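Local structure of eukaryotic translation initiation factor 4E type 5 (Leishmania major, 7KCJ) at residues 25-28 against 29-32; 57-60 against 61-65; 101-105 against 106-110; 164-167 against 168-172; 174-178 against 179-183. The protein is a translation initiation factor of the eIF4E family that probably binds the 7-methylguanosine cap of messenger RNA. All blocks are in the same frame, centred on the assembly; numbering follows the deposited sequence.

All five contacts are local, each between neighbouring turns or at a helix end, and they follow one another along the chain. Contacts 1, 2 and 5 lie at the surface, whereas contacts 3 and 4 are partly buried. Contact 1 opens helix 28-34, its centre about 37 Å from that of contact 4 on the opposite side of the chain's centre. Contact 2 lies in helix 56-64, where hydroxyls double the backbone bonds. Contacts 4 and 5 share helix 165-178 and are joined by the E170-R177 salt bridge; contact 4 is regular helix, contact 5 its Schellman end. Contact 3 enters helix 108-121 and packs L103 and T108 on M176 of contact 5.

Contact 1. Residues 25-28 against 29-32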
loop_
_atom_site.group_PDB
_atom_site.type_symbol
_atom_site.label_atom_id
_atom_site.label_comp_id
_atom_site.label_asym_id
_atom_site.label_seq_id
_atom_site.Cartn_x
_atom_site.Cartn_y
_atom_site.Cartn_z
ATOM N N LEU A 25 -3.732 -7.457 13.063
ATOM C CA LEU A 25 -5.169 -7.600 13.304
ATOM C C LEU A 25 -5.485 -7.161 14.731
ATOM O O LEU A 25 -4.760 -7.556 15.655
ATOM C CB LEU A 25 -5.548 -9.094 13.150
ATOM C CG LEU A 25 -6.952 -9.514 13.631
ATOM C CD1 LEU A 25 -8.009 -9.078 12.633
ATOM C CD2 LEU A 25 -7.026 -11.019 13.869
ATOM N N LEU A 26 -6.513 -6.311 14.903
ATOM C CA LEU A 26 -6.919 -5.873 16.227
ATOM C C LEU A 26 -8.061 -6.763 16.694
ATOM O O LEU A 26 -9.060 -6.931 15.984
ATOM C CB LEU A 26 -7.383 -4.413 16.212
ATOM C CG LEU A 26 -6.322 -3.404 15.732
ATOM C CD1 LEU A 26 -6.905 -2.018 15.672
ATOM C CD2 LEU A 26 -5.039 -3.446 16.619
ATOM N N THR A 27 -7.897 -7.367 17.865
ATOM C CA THR A 27 -8.902 -8.254 18.408
ATOM C C THR A 27 -9.718 -7.530 19.487
ATOM O O THR A 27 -9.195 -6.689 20.225
ATOM C CB THR A 27 -8.273 -9.576 18.825
ATOM O OG1 THR A 27 -7.187 -9.285 19.702
ATOM C CG2 THR A 27 -7.798 -10.383 17.610
ATOM N N ALA A 28 -11.018 -7.853 19.548
ATOM C CA ALA A 28 -12.006 -7.180 20.401
ATOM C C ALA A 28 -11.722 -7.129 21.891
ATOM O O ALA A 28 -11.887 -6.043 22.467
ATOM C CB ALA A 28 -13.399 -7.766 20.179
ATOM N N ASP A 29 -11.378 -8.259 22.547
ATOM C CA ASP A 29 -11.167 -8.233 24.010
ATOM C C ASP A 29 -10.044 -7.290 24.407
ATOM O O ASP A 29 -10.163 -6.579 25.401
ATOM C CB ASP A 29 -10.936 -9.642 24.598
ATOM C CG ASP A 29 -12.112 -10.586 24.365
ATOM O OD1 ASP A 29 -13.240 -10.198 24.662
ATOM O OD2 ASP A 29 -11.892 -11.705 23.844
ATOM N N MET A 30 -8.998 -7.236 23.597
ATOM C CA MET A 30 -7.883 -6.343 23.868
ATOM C C MET A 30 -8.318 -4.874 23.748
ATOM O O MET A 30 -7.926 -4.046 24.576
ATOM C CB MET A 30 -6.728 -6.644 22.910
ATOM C CG MET A 30 -5.643 -5.633 23.034
ATOM S SD MET A 30 -4.587 -5.518 21.617
ATOM C CE MET A 30 -5.759 -5.125 20.298
ATOM N N VAL A 31 -9.088 -4.536 22.709
ATOM C CA VAL A 31 -9.549 -3.165 22.509
ATOM C C VAL A 31 -10.420 -2.739 23.677
ATOM O O VAL A 31 -10.160 -1.703 24.280
ATOM C CB VAL A 31 -10.287 -2.983 21.153
ATOM C CG1 VAL A 31 -10.842 -1.570 21.029
ATOM C CG2 VAL A 31 -9.358 -3.298 19.983
ATOM N N ASN A 32 -11.394 -3.592 24.047
ATOM C CA ASN A 32 -12.312 -3.299 25.145
ATOM C C ASN A 32 -11.621 -3.207 26.505
ATOM O O ASN A 32 -11.892 -2.279 27.264
ATOM C CB ASN A 32 -13.436 -4.340 25.191
ATOM C CG ASN A 32 -14.311 -4.332 23.967
ATOM O OD1 ASN A 32 -14.502 -3.294 23.318
ATOM N ND2 ASN A 32 -14.859 -5.495 23.609
#
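The first turn of helix 28-34 forms here, where the loop leaving strand 13-23 bends into the helix with T27 at the N-cap position. The carbonyl of T27 accepts the N-H of V31 at 3.3 Å (T27 O to V31 N). One residue on, N32 N meets A28 O at 3.0 Å in a nearly straight bond, its N-H...O angle 172°. The side chain of T27 makes no capping bond; OG1 stands between the backbone N and the carbonyl carbon (chi1 54°) and looks across at M30 CB, 4.2 Å off. M30 runs back over the loop: CG is anti to its own backbone N, and the chain bends at chi3 (58°) so that CE comes to 4.1 Å from L26 CD2. M30 CE also lies 3.8 Å from T27 O. V31 CG2 approaches T27 O at 3.4 Å, and V31 and L26 both rest on W39 of helix 39-46. T27 O is thus bordered by carbon from both M30 and V31 while the V31 N-H bonds to it, which implies a helix start held by backbone bonds and apolar packing instead of a side-chain cap.

Contact 2. Residues 57-60 against 61-65; sequences EELW and STMNS
W60 and M63 meet at a slant, the six-membered part of the indole against the thioether chain: W60 CE3 lies 3.8 Å from M63 CG. L59 meets the same methylene from another direction, running alongside M63 and pointing the same way, its CD1 4.2 Å from M63 CG. The methionine starts with CG beside its backbone N (chi1 -60°) and bends at chi2 and chi3, leading its end away from residues 57-60. In helix 56-64 of the eIF4E fold, L59 and M63 face the sheet at F80, while W60 lies at the exposed flank against E114 and L117 of helix 108-121. An exposed tryptophan here is consistent with the dorsal surface to which eIF4E relatives bind eIF4G and 4E-BP partners. S61 OG folds back to donate to E57 O at 2.8 Å, and T62 OG1 likewise to E58 O at 2.7 Å. Each carbonyl also takes the N-H of the same residue, hydroxyl and amide arriving from opposite faces, so two bonds grip each oxygen. Both hydroxyls stand anti to the carbonyl carbon, which turns them back along the helix. Further along, S65 OG donates to T62 O at 2.7 Å.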
loop_
_atom_site.group_PDB
_atom_site.type_symbol
_atom_site.label_atom_id
_atom_site.label_comp_id
_atom_site.label_asym_id
_atom_site.label_seq_id
_atom_site.Cartn_x
_atom_site.Cartn_y
_atom_site.Cartn_z
ATOM N N GLU A 57 17.209 -0.439 -2.192
ATOM C CA GLU A 57 17.856 -1.480 -1.394
ATOM C C GLU A 57 17.290 -1.511 0.018
ATOM O O GLU A 57 17.079 -2.591 0.556
ATOM C CB GLU A 57 19.395 -1.340 -1.396
ATOM C CG GLU A 57 20.042 -1.660 -2.730
ATOM C CD GLU A 57 20.114 -3.131 -3.109
ATOM O OE1 GLU A 57 21.096 -3.808 -2.720
ATOM O OE2 GLU A 57 19.182 -3.606 -3.799
ATOM N N GLU A 58 17.004 -0.339 0.602
ATOM C CA GLU A 58 16.387 -0.254 1.919
ATOM C C GLU A 58 14.939 -0.773 1.870
ATOM O O GLU A 58 14.483 -1.403 2.824
ATOM C CB GLU A 58 16.435 1.180 2.447
ATOM C CG GLU A 58 17.796 1.549 2.992
ATOM C CD GLU A 58 17.933 2.958 3.527
ATOM O OE1 GLU A 58 16.963 3.741 3.425
ATOM O OE2 GLU A 58 19.018 3.281 4.057
ATOM N N LEU A 59 14.233 -0.529 0.766
ATOM C CA LEU A 59 12.882 -1.030 0.578
ATOM C C LEU A 59 12.892 -2.578 0.540
ATOM O O LEU A 59 12.138 -3.193 1.285
ATOM C CB LEU A 59 12.279 -0.469 -0.736
ATOM C CG LEU A 59 10.970 -1.139 -1.243
ATOM C CD1 LEU A 59 9.814 -1.000 -0.220
ATOM C CD2 LEU A 59 10.582 -0.611 -2.622
ATOM N N TRP A 60 13.711 -3.199 -0.320
ATOM C CA TRP A 60 13.710 -4.654 -0.426
ATOM C C TRP A 60 14.324 -5.332 0.815
ATOM O O TRP A 60 13.887 -6.434 1.156
ATOM C CB TRP A 60 14.318 -5.126 -1.744
ATOM C CG TRP A 60 13.527 -4.687 -2.956
ATOM C CD1 TRP A 60 13.985 -3.931 -3.993
ATOM C CD2 TRP A 60 12.140 -4.968 -3.246
ATOM N NE1 TRP A 60 12.986 -3.751 -4.926
ATOM C CE2 TRP A 60 11.838 -4.357 -4.479
ATOM C CE3 TRP A 60 11.148 -5.732 -2.617
ATOM C CZ2 TRP A 60 10.579 -4.448 -5.068
ATOM C CZ3 TRP A 60 9.904 -5.828 -3.209
ATOM C CH2 TRP A 60 9.625 -5.179 -4.410
ATOM N N SER A 61 15.252 -4.654 1.534
ATOM C CA SER A 61 15.782 -5.202 2.795
ATOM C C SER A 61 14.673 -5.220 3.838
ATOM O O SER A 61 14.591 -6.172 4.608
ATOM C CB SER A 61 16.952 -4.380 3.313
ATOM O OG SER A 61 18.049 -4.437 2.421
ATOM N N THR A 62 13.817 -4.165 3.872
ATOM C CA THR A 62 12.669 -4.087 4.780
ATOM C C THR A 62 11.680 -5.217 4.460
ATOM O O THR A 62 11.239 -5.918 5.368
ATOM C CB THR A 62 12.004 -2.690 4.696
ATOM O OG1 THR A 62 12.967 -1.707 5.058
ATOM C CG2 THR A 62 10.786 -2.556 5.606
ATOM N N MET A 63 11.359 -5.414 3.171
ATOM C CA MET A 63 10.431 -6.460 2.735
ATOM C C MET A 63 10.963 -7.852 3.042
ATOM O O MET A 63 10.176 -8.734 3.382
ATOM C CB MET A 63 10.160 -6.365 1.230
ATOM C CG MET A 63 9.545 -5.045 0.789
ATOM S SD MET A 63 7.983 -4.631 1.610
ATOM C CE MET A 63 6.993 -5.947 1.063
ATOM N N ASN A 64 12.288 -8.067 2.895
ATOM C CA ASN A 64 12.940 -9.369 3.149
ATOM C C ASN A 64 13.026 -9.699 4.629
ATOM O O ASN A 64 13.159 -10.869 4.964
ATOM C CB ASN A 64 14.330 -9.452 2.477
ATOM C CG ASN A 64 15.258 -10.623 2.843
ATOM O OD1 ASN A 64 15.993 -10.611 3.860
ATOM N ND2 ASN A 64 15.281 -11.665 2.010
ATOM N N SER A 65 12.937 -8.696 5.525
ATOM C CA SER A 65 12.959 -8.964 6.970
ATOM C C SER A 65 11.597 -9.507 7.494
ATOM O O SER A 65 11.491 -9.912 8.655
ATOM C CB SER A 65 13.305 -7.690 7.734
ATOM O OG SER A 65 12.207 -6.786 7.737
#

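Contact 3. Residues 101-105 against 106-110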
loop_
_atom_site.group_PDB
_atom_site.type_symbol
_atom_site.label_atom_id
_atom_site.label_comp_id
_atom_site.label_asym_id
_atom_site.label_seq_id
_atom_site.Cartn_x
_atom_site.Cartn_y
_atom_site.Cartn_z
ATOM N N ILE A 101 -6.075 -1.996 -5.656
ATOM C CA ILE A 101 -5.618 -3.004 -6.605
ATOM C C ILE A 101 -5.614 -4.348 -5.885
ATOM O O ILE A 101 -4.821 -4.535 -4.957
ATOM C CB ILE A 101 -4.199 -2.658 -7.117
ATOM C CG1 ILE A 101 -4.157 -1.263 -7.757
ATOM C CG2 ILE A 101 -3.693 -3.704 -8.099
ATOM C CD1 ILE A 101 -2.927 -0.579 -7.544
ATOM N N ASN A 102 -6.483 -5.279 -6.293
ATOM C CA ASN A 102 -6.492 -6.628 -5.704
ATOM C C ASN A 102 -5.673 -7.567 -6.574
ATOM O O ASN A 102 -5.896 -7.619 -7.777
ATOM C CB ASN A 102 -7.902 -7.164 -5.563
ATOM C CG ASN A 102 -8.707 -6.377 -4.560
ATOM O OD1 ASN A 102 -8.587 -6.593 -3.351
ATOM N ND2 ASN A 102 -9.528 -5.454 -5.034
ATOM N N LEU A 103 -4.700 -8.265 -5.986
ATOM C CA LEU A 103 -3.814 -9.156 -6.729
ATOM C C LEU A 103 -4.128 -10.554 -6.234
ATOM O O LEU A 103 -3.877 -10.845 -5.073
ATOM C CB LEU A 103 -2.348 -8.781 -6.440
ATOM C CG LEU A 103 -1.970 -7.348 -6.747
ATOM C CD1 LEU A 103 -0.562 -7.008 -6.219
ATOM C CD2 LEU A 103 -2.118 -7.053 -8.266
ATOM N N LEU A 104 -4.723 -11.396 -7.084
ATOM C CA LEU A 104 -5.189 -12.715 -6.679
ATOM C C LEU A 104 -4.139 -13.818 -6.544
ATOM O O LEU A 104 -4.247 -14.618 -5.622
ATOM C CB LEU A 104 -6.295 -13.222 -7.640
ATOM C CG LEU A 104 -7.555 -12.366 -7.869
ATOM C CD1 LEU A 104 -8.647 -13.191 -8.506
ATOM C CD2 LEU A 104 -8.105 -11.805 -6.588
ATOM N N LYS A 105 -3.199 -13.942 -7.489
ATOM C CA LYS A 105 -2.268 -15.077 -7.478
ATOM C C LYS A 105 -0.962 -14.818 -8.237
ATOM O O LYS A 105 -0.913 -13.906 -9.051
ATOM C CB LYS A 105 -2.996 -16.279 -8.114
ATOM C CG LYS A 105 -3.455 -16.012 -9.536
ATOM C CD LYS A 105 -4.182 -17.202 -10.119
ATOM C CE LYS A 105 -4.993 -16.817 -11.326
ATOM N NZ LYS A 105 -5.678 -17.984 -11.933
ATOM N N PRO A 106 0.108 -15.610 -8.010
ATOM C CA PRO A 106 1.336 -15.409 -8.795
ATOM C C PRO A 106 1.123 -15.745 -10.262
ATOM O O PRO A 106 0.270 -16.576 -10.598
ATOM C CB PRO A 106 2.322 -16.397 -8.168
ATOM C CG PRO A 106 1.465 -17.457 -7.555
ATOM C CD PRO A 106 0.248 -16.739 -7.063
ATOM N N PRO A 107 1.914 -15.131 -11.164
ATOM C CA PRO A 107 2.946 -14.108 -10.913
ATOM C C PRO A 107 2.407 -12.682 -10.724
ATOM O O PRO A 107 3.181 -11.780 -10.438
ATOM C CB PRO A 107 3.831 -14.217 -12.156
ATOM C CG PRO A 107 2.885 -14.627 -13.257
ATOM C CD PRO A 107 1.781 -15.432 -12.602
ATOM N N THR A 108 1.088 -12.484 -10.866
ATOM C CA THR A 108 0.448 -11.164 -10.733
ATOM C C THR A 108 0.715 -10.489 -9.383
ATOM O O THR A 108 0.972 -9.286 -9.339
ATOM C CB THR A 108 -1.047 -11.278 -11.049
ATOM O OG1 THR A 108 -1.214 -11.810 -12.372
ATOM C CG2 THR A 108 -1.763 -9.960 -10.902
ATOM N N THR A 109 0.660 -11.235 -8.297
ATOM C CA THR A 109 0.918 -10.688 -6.968
ATOM C C THR A 109 2.326 -10.063 -6.882
ATOM O O THR A 109 2.472 -8.900 -6.501
ATOM C CB THR A 109 0.736 -11.792 -5.921
ATOM O OG1 THR A 109 1.433 -12.965 -6.365
ATOM C CG2 THR A 109 -0.717 -12.119 -5.675
ATOM N N ASP A 110 3.329 -10.789 -7.372
ATOM C CA ASP A 110 4.700 -10.314 -7.310
ATOM C C ASP A 110 4.926 -9.145 -8.254
ATOM O O ASP A 110 5.306 -8.067 -7.790
ATOM C CB ASP A 110 5.683 -11.461 -7.566
ATOM C CG ASP A 110 5.675 -12.501 -6.469
ATOM O OD1 ASP A 110 5.851 -12.122 -5.292
ATOM O OD2 ASP A 110 5.499 -13.691 -6.787
#
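L103 packs closely against the first turn of helix 108-121. Its CB lies 3.8 Å from T109 CG2, and its two methyls divide: CD1 approaches T109 O at 3.6 Å, while CD2 meets T108 CG2 at 3.9 Å, the two side chains slanting across each other. T109 presents its methyl because CG2 is anti to the carbonyl carbon, while OG1 takes the place between backbone N and carbonyl carbon (chi1 47°). T109 CG2 is thereby laid 3.5 Å from L103 O. M176 and Y186 close further round L103 and T108, whose OG1 is hydrogen-bonded to S185. The other side is looser and more exposed. K105 stretches its chain beyond CG away from the helix, and the P106 and P107 rings stand on the surface, with a cis peptide bond between them. Across the turn T109 N donates to K105 O at 3.2 Å, reaching it from above the carbonyl plane, 57° out of it. The whole is a strand-to-helix connection of the eIF4E fold, in which a cis-proline turn carries strand 97-103 into a helix packed against the sheet.

Contact 4. Residues 164-167 against 168-172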
loop_
_atom_site.group_PDB
_atom_site.type_symbol
_atom_site.label_atom_id
_atom_site.label_comp_id
_atom_site.label_asym_id
_atom_site.label_seq_id
_atom_site.Cartn_x
_atom_site.Cartn_y
_atom_site.Cartn_z
ATOM N N ARG A 164 -6.139 13.519 -10.244
ATOM C CA ARG A 164 -5.091 12.744 -10.919
ATOM C C ARG A 164 -5.407 11.228 -10.960
ATOM O O ARG A 164 -4.643 10.463 -11.542
ATOM C CB ARG A 164 -3.723 12.967 -10.242
ATOM C CG ARG A 164 -3.257 14.426 -10.225
ATOM C CD ARG A 164 -3.100 15.010 -11.621
ATOM N NE ARG A 164 -2.352 16.271 -11.616
ATOM C CZ ARG A 164 -2.865 17.453 -11.950
ATOM N NH1 ARG A 164 -4.139 17.553 -12.314
ATOM N NH2 ARG A 164 -2.108 18.543 -11.922
ATOM N N SER A 165 -6.513 10.804 -10.323
ATOM C CA SER A 165 -6.944 9.423 -10.184
ATOM C C SER A 165 -7.085 8.669 -11.508
ATOM O O SER A 165 -6.516 7.589 -11.642
ATOM C CB SER A 165 -8.245 9.365 -9.387
ATOM O OG SER A 165 -8.518 8.050 -8.938
ATOM N N HIS A 166 -7.835 9.222 -12.475
ATOM C CA HIS A 166 -8.026 8.550 -13.751
ATOM C C HIS A 166 -6.700 8.300 -14.486
ATOM O O HIS A 166 -6.481 7.189 -14.946
ATOM C CB HIS A 166 -9.051 9.272 -14.631
ATOM C CG HIS A 166 -9.365 8.527 -15.890
ATOM N ND1 HIS A 166 -9.921 7.254 -15.857
ATOM C CD2 HIS A 166 -9.184 8.891 -17.183
ATOM C CE1 HIS A 166 -10.065 6.891 -17.125
ATOM N NE2 HIS A 166 -9.642 7.845 -17.959
ATOM N N ALA A 167 -5.809 9.289 -14.545
ATOM C CA ALA A 167 -4.521 9.115 -15.209
ATOM C C ALA A 167 -3.648 8.054 -14.529
ATOM O O ALA A 167 -3.028 7.255 -15.226
ATOM C CB ALA A 167 -3.775 10.436 -15.279
ATOM N N VAL A 168 -3.616 8.027 -13.181
ATOM C CA VAL A 168 -2.818 7.055 -12.450
ATOM C C VAL A 168 -3.411 5.652 -12.635
ATOM O O VAL A 168 -2.672 4.707 -12.912
ATOM C CB VAL A 168 -2.731 7.435 -10.937
ATOM C CG1 VAL A 168 -2.100 6.315 -10.119
ATOM C CG2 VAL A 168 -1.960 8.732 -10.733
ATOM N N ALA A 169 -4.736 5.516 -12.478
ATOM C CA ALA A 169 -5.389 4.227 -12.628
ATOM C C ALA A 169 -5.211 3.670 -14.037
ATOM O O ALA A 169 -4.916 2.487 -14.181
ATOM C CB ALA A 169 -6.867 4.335 -12.288
ATOM N N GLU A 170 -5.331 4.521 -15.073
ATOM C CA GLU A 170 -5.148 4.055 -16.454
ATOM C C GLU A 170 -3.689 3.704 -16.729
ATOM O O GLU A 170 -3.418 2.736 -17.433
ATOM C CB GLU A 170 -5.672 5.060 -17.482
ATOM C CG GLU A 170 -5.853 4.462 -18.867
ATOM C CD GLU A 170 -6.720 3.214 -18.931
ATOM O OE1 GLU A 170 -7.797 3.196 -18.289
ATOM O OE2 GLU A 170 -6.319 2.247 -19.620
ATOM N N PHE A 171 -2.744 4.432 -16.117
ATOM C CA PHE A 171 -1.320 4.119 -16.261
ATOM C C PHE A 171 -1.046 2.722 -15.687
ATOM O O PHE A 171 -0.353 1.936 -16.320
ATOM C CB PHE A 171 -0.441 5.153 -15.540
ATOM C CG PHE A 171 1.017 4.782 -15.628
ATOM C CD1 PHE A 171 1.717 4.934 -16.813
ATOM C CD2 PHE A 171 1.662 4.182 -14.562
ATOM C CE1 PHE A 171 3.051 4.555 -16.907
ATOM C CE2 PHE A 171 2.997 3.800 -14.661
ATOM C CZ PHE A 171 3.687 4.002 -15.825
ATOM N N LEU A 172 -1.599 2.424 -14.500
ATOM C CA LEU A 172 -1.404 1.128 -13.867
ATOM C C LEU A 172 -2.036 0.025 -14.718
ATOM O O LEU A 172 -1.425 -1.025 -14.891
ATOM C CB LEU A 172 -2.002 1.116 -12.452
ATOM C CG LEU A 172 -1.270 1.937 -11.416
ATOM C CD1 LEU A 172 -2.129 2.115 -10.137
ATOM C CD2 LEU A 172 0.051 1.310 -11.099
#
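The imidazole of H166 and the carboxylate of E170 stand one turn apart on the same side of helix 165-178, and OE1 approaches the ring at a slant. The closest approach, H166 CE1 to E170 OE1, is 4.5 Å, and the nearer ring nitrogen, H166 NE2, stays 5.0 Å from E170 OE1, so the two are neighbours without a polar bond. E170 sets out with CG anti to the backbone N and bends at chi2 (54°); its other oxygen, OE2, makes a salt bridge to R177 further along the helix. The phenyl ring of F171 leads away from the preceding turn to V119 of helix 108-121, leaving only F171 CB near A167 O, at 3.3 Å. The backbone carrying these groups is regular alpha helix, part of the helix that packs across the curved sheet of the eIF4E fold. A169 N donates to S165 O at 2.9 Å, and F171 N to A167 O at 3.0 Å. On the buried side V168 turns CG2 back onto R164 O, 3.3 Å away, since this methyl is anti to the carbonyl carbon while CG1 is anti to the backbone N. V168 also touches I99 of strand 97-103, and S165 OG is hydrogen-bonded to E190 of strand 186-191.

Contact 5. Residues 174-178 against 179-183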
loop_
_atom_site.group_PDB
_atom_site.type_symbol
_atom_site.label_atom_id
_atom_site.label_comp_id
_atom_site.label_asym_id
_atom_site.label_seq_id
_atom_site.Cartn_x
_atom_site.Cartn_y
_atom_site.Cartn_z
ATOM N N GLU A 174 -2.608 -0.019 -18.042
ATOM C CA GLU A 174 -1.831 -0.253 -19.260
ATOM C C GLU A 174 -0.525 -1.002 -18.929
ATOM O O GLU A 174 -0.139 -1.880 -19.702
ATOM C CB GLU A 174 -1.556 1.050 -20.008
ATOM C CG GLU A 174 -2.802 1.652 -20.605
ATOM C CD GLU A 174 -2.506 2.768 -21.588
ATOM O OE1 GLU A 174 -1.550 3.539 -21.344
ATOM O OE2 GLU A 174 -3.225 2.866 -22.608
ATOM N N ALA A 175 0.102 -0.721 -17.748
ATOM C CA ALA A 175 1.349 -1.386 -17.346
ATOM C C ALA A 175 1.158 -2.858 -16.946
ATOM O O ALA A 175 2.029 -3.680 -17.226
ATOM C CB ALA A 175 2.043 -0.627 -16.229
ATOM N N MET A 176 0.027 -3.184 -16.303
ATOM C CA MET A 176 -0.288 -4.551 -15.916
ATOM C C MET A 176 -0.586 -5.408 -17.158
ATOM O O MET A 176 -0.156 -6.567 -17.215
ATOM C CB MET A 176 -1.457 -4.558 -14.920
ATOM C CG MET A 176 -1.123 -3.861 -13.596
ATOM S SD MET A 176 -0.210 -4.972 -12.496
ATOM C CE MET A 176 -1.542 -5.950 -11.819
ATOM N N ARG A 177 -1.263 -4.833 -18.174
ATOM C CA ARG A 177 -1.505 -5.559 -19.414
ATOM C C ARG A 177 -0.170 -5.781 -20.127
ATOM O O ARG A 177 0.080 -6.876 -20.602
ATOM C CB ARG A 177 -2.456 -4.778 -20.359
ATOM C CG ARG A 177 -3.901 -4.759 -19.894
ATOM C CD ARG A 177 -4.863 -4.281 -20.959
ATOM N NE ARG A 177 -4.973 -2.827 -21.061
ATOM C CZ ARG A 177 -5.814 -2.074 -20.361
ATOM N NH1 ARG A 177 -6.621 -2.627 -19.468
ATOM N NH2 ARG A 177 -5.827 -0.760 -20.524
ATOM N N ALA A 178 0.692 -4.756 -20.189
ATOM C CA ALA A 178 2.004 -4.894 -20.836
ATOM C C ALA A 178 2.901 -5.934 -20.156
ATOM O O ALA A 178 3.797 -6.481 -20.801
ATOM C CB ALA A 178 2.707 -3.551 -20.917
ATOM N N LYS A 179 2.606 -6.278 -18.890
ATOM C CA LYS A 179 3.334 -7.343 -18.205
ATOM C C LYS A 179 2.842 -8.770 -18.602
ATOM O O LYS A 179 3.371 -9.757 -18.102
ATOM C CB LYS A 179 3.292 -7.136 -16.675
ATOM C CG LYS A 179 4.239 -6.034 -16.190
ATOM C CD LYS A 179 4.433 -6.055 -14.667
ATOM C CE LYS A 179 5.793 -5.529 -14.276
ATOM N NZ LYS A 179 6.068 -5.678 -12.819
ATOM N N GLY A 180 1.845 -8.870 -19.481
ATOM C CA GLY A 180 1.285 -10.150 -19.897
ATOM C C GLY A 180 0.431 -10.795 -18.817
ATOM O O GLY A 180 0.142 -11.994 -18.882
ATOM N N LEU A 181 0.008 -10.006 -17.818
ATOM C CA LEU A 181 -0.770 -10.524 -16.714
ATOM C C LEU A 181 -2.183 -10.848 -17.119
ATOM O O LEU A 181 -2.757 -10.174 -17.982
ATOM C CB LEU A 181 -0.694 -9.590 -15.502
ATOM C CG LEU A 181 0.767 -9.309 -15.037
ATOM C CD1 LEU A 181 0.822 -8.258 -13.942
ATOM C CD2 LEU A 181 1.499 -10.588 -14.641
ATOM N N ALA A 182 -2.712 -11.935 -16.545
ATOM C CA ALA A 182 -4.037 -12.449 -16.849
ATOM C C ALA A 182 -5.127 -11.559 -16.286
ATOM O O ALA A 182 -5.043 -11.161 -15.119
ATOM C CB ALA A 182 -4.173 -13.857 -16.289
ATOM N N ALA A 183 -6.148 -11.262 -17.098
ATOM C CA ALA A 183 -7.300 -10.410 -16.751
ATOM C C ALA A 183 -8.076 -10.900 -15.540
ATOM O O ALA A 183 -8.568 -10.083 -14.764
ATOM C CB ALA A 183 -8.245 -10.268 -17.939
#
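The last turn of helix 165-178 unwinds between A175 and L181, where the chain changes from helical angles to the positive phi of G180 (73°). K179 N is shared weakly between two carbonyls, A175 O at 3.1 Å and M176 O at 3.2 Å, so the helical bond is already giving way to a tighter turn. G180 N then donates to R177 O at 2.9 Å, from well above the carbonyl plane, and L181 N closes back on M176 O in a long, weak bond of 3.5 Å. With its bonds back into the final turn and a glycine of positive phi, this is a Schellman motif, which ends the helix and sends the chain toward strand 186-191. M176 and L181 pack beside the turn. L181 returns over the helix end and crosses M176 at a slant, CD1 lying 3.7 Å from M176 SD and 3.9 Å from M176 CE. M176 has CG beside its backbone N and bends at chi2 and chi3 (-82° and -80°), which brings the thioether round to the leucine. L181 CB also sits 3.5 Å from M176 O, beside the weak bond that this oxygen receives. Y186 touches both side chains, and T108 of helix 108-121 lies against L181. K179 lays its CG 3.4 Å from A175 O, then extends to a hydrogen bond from NZ to A111 O. R177 also touches Y186.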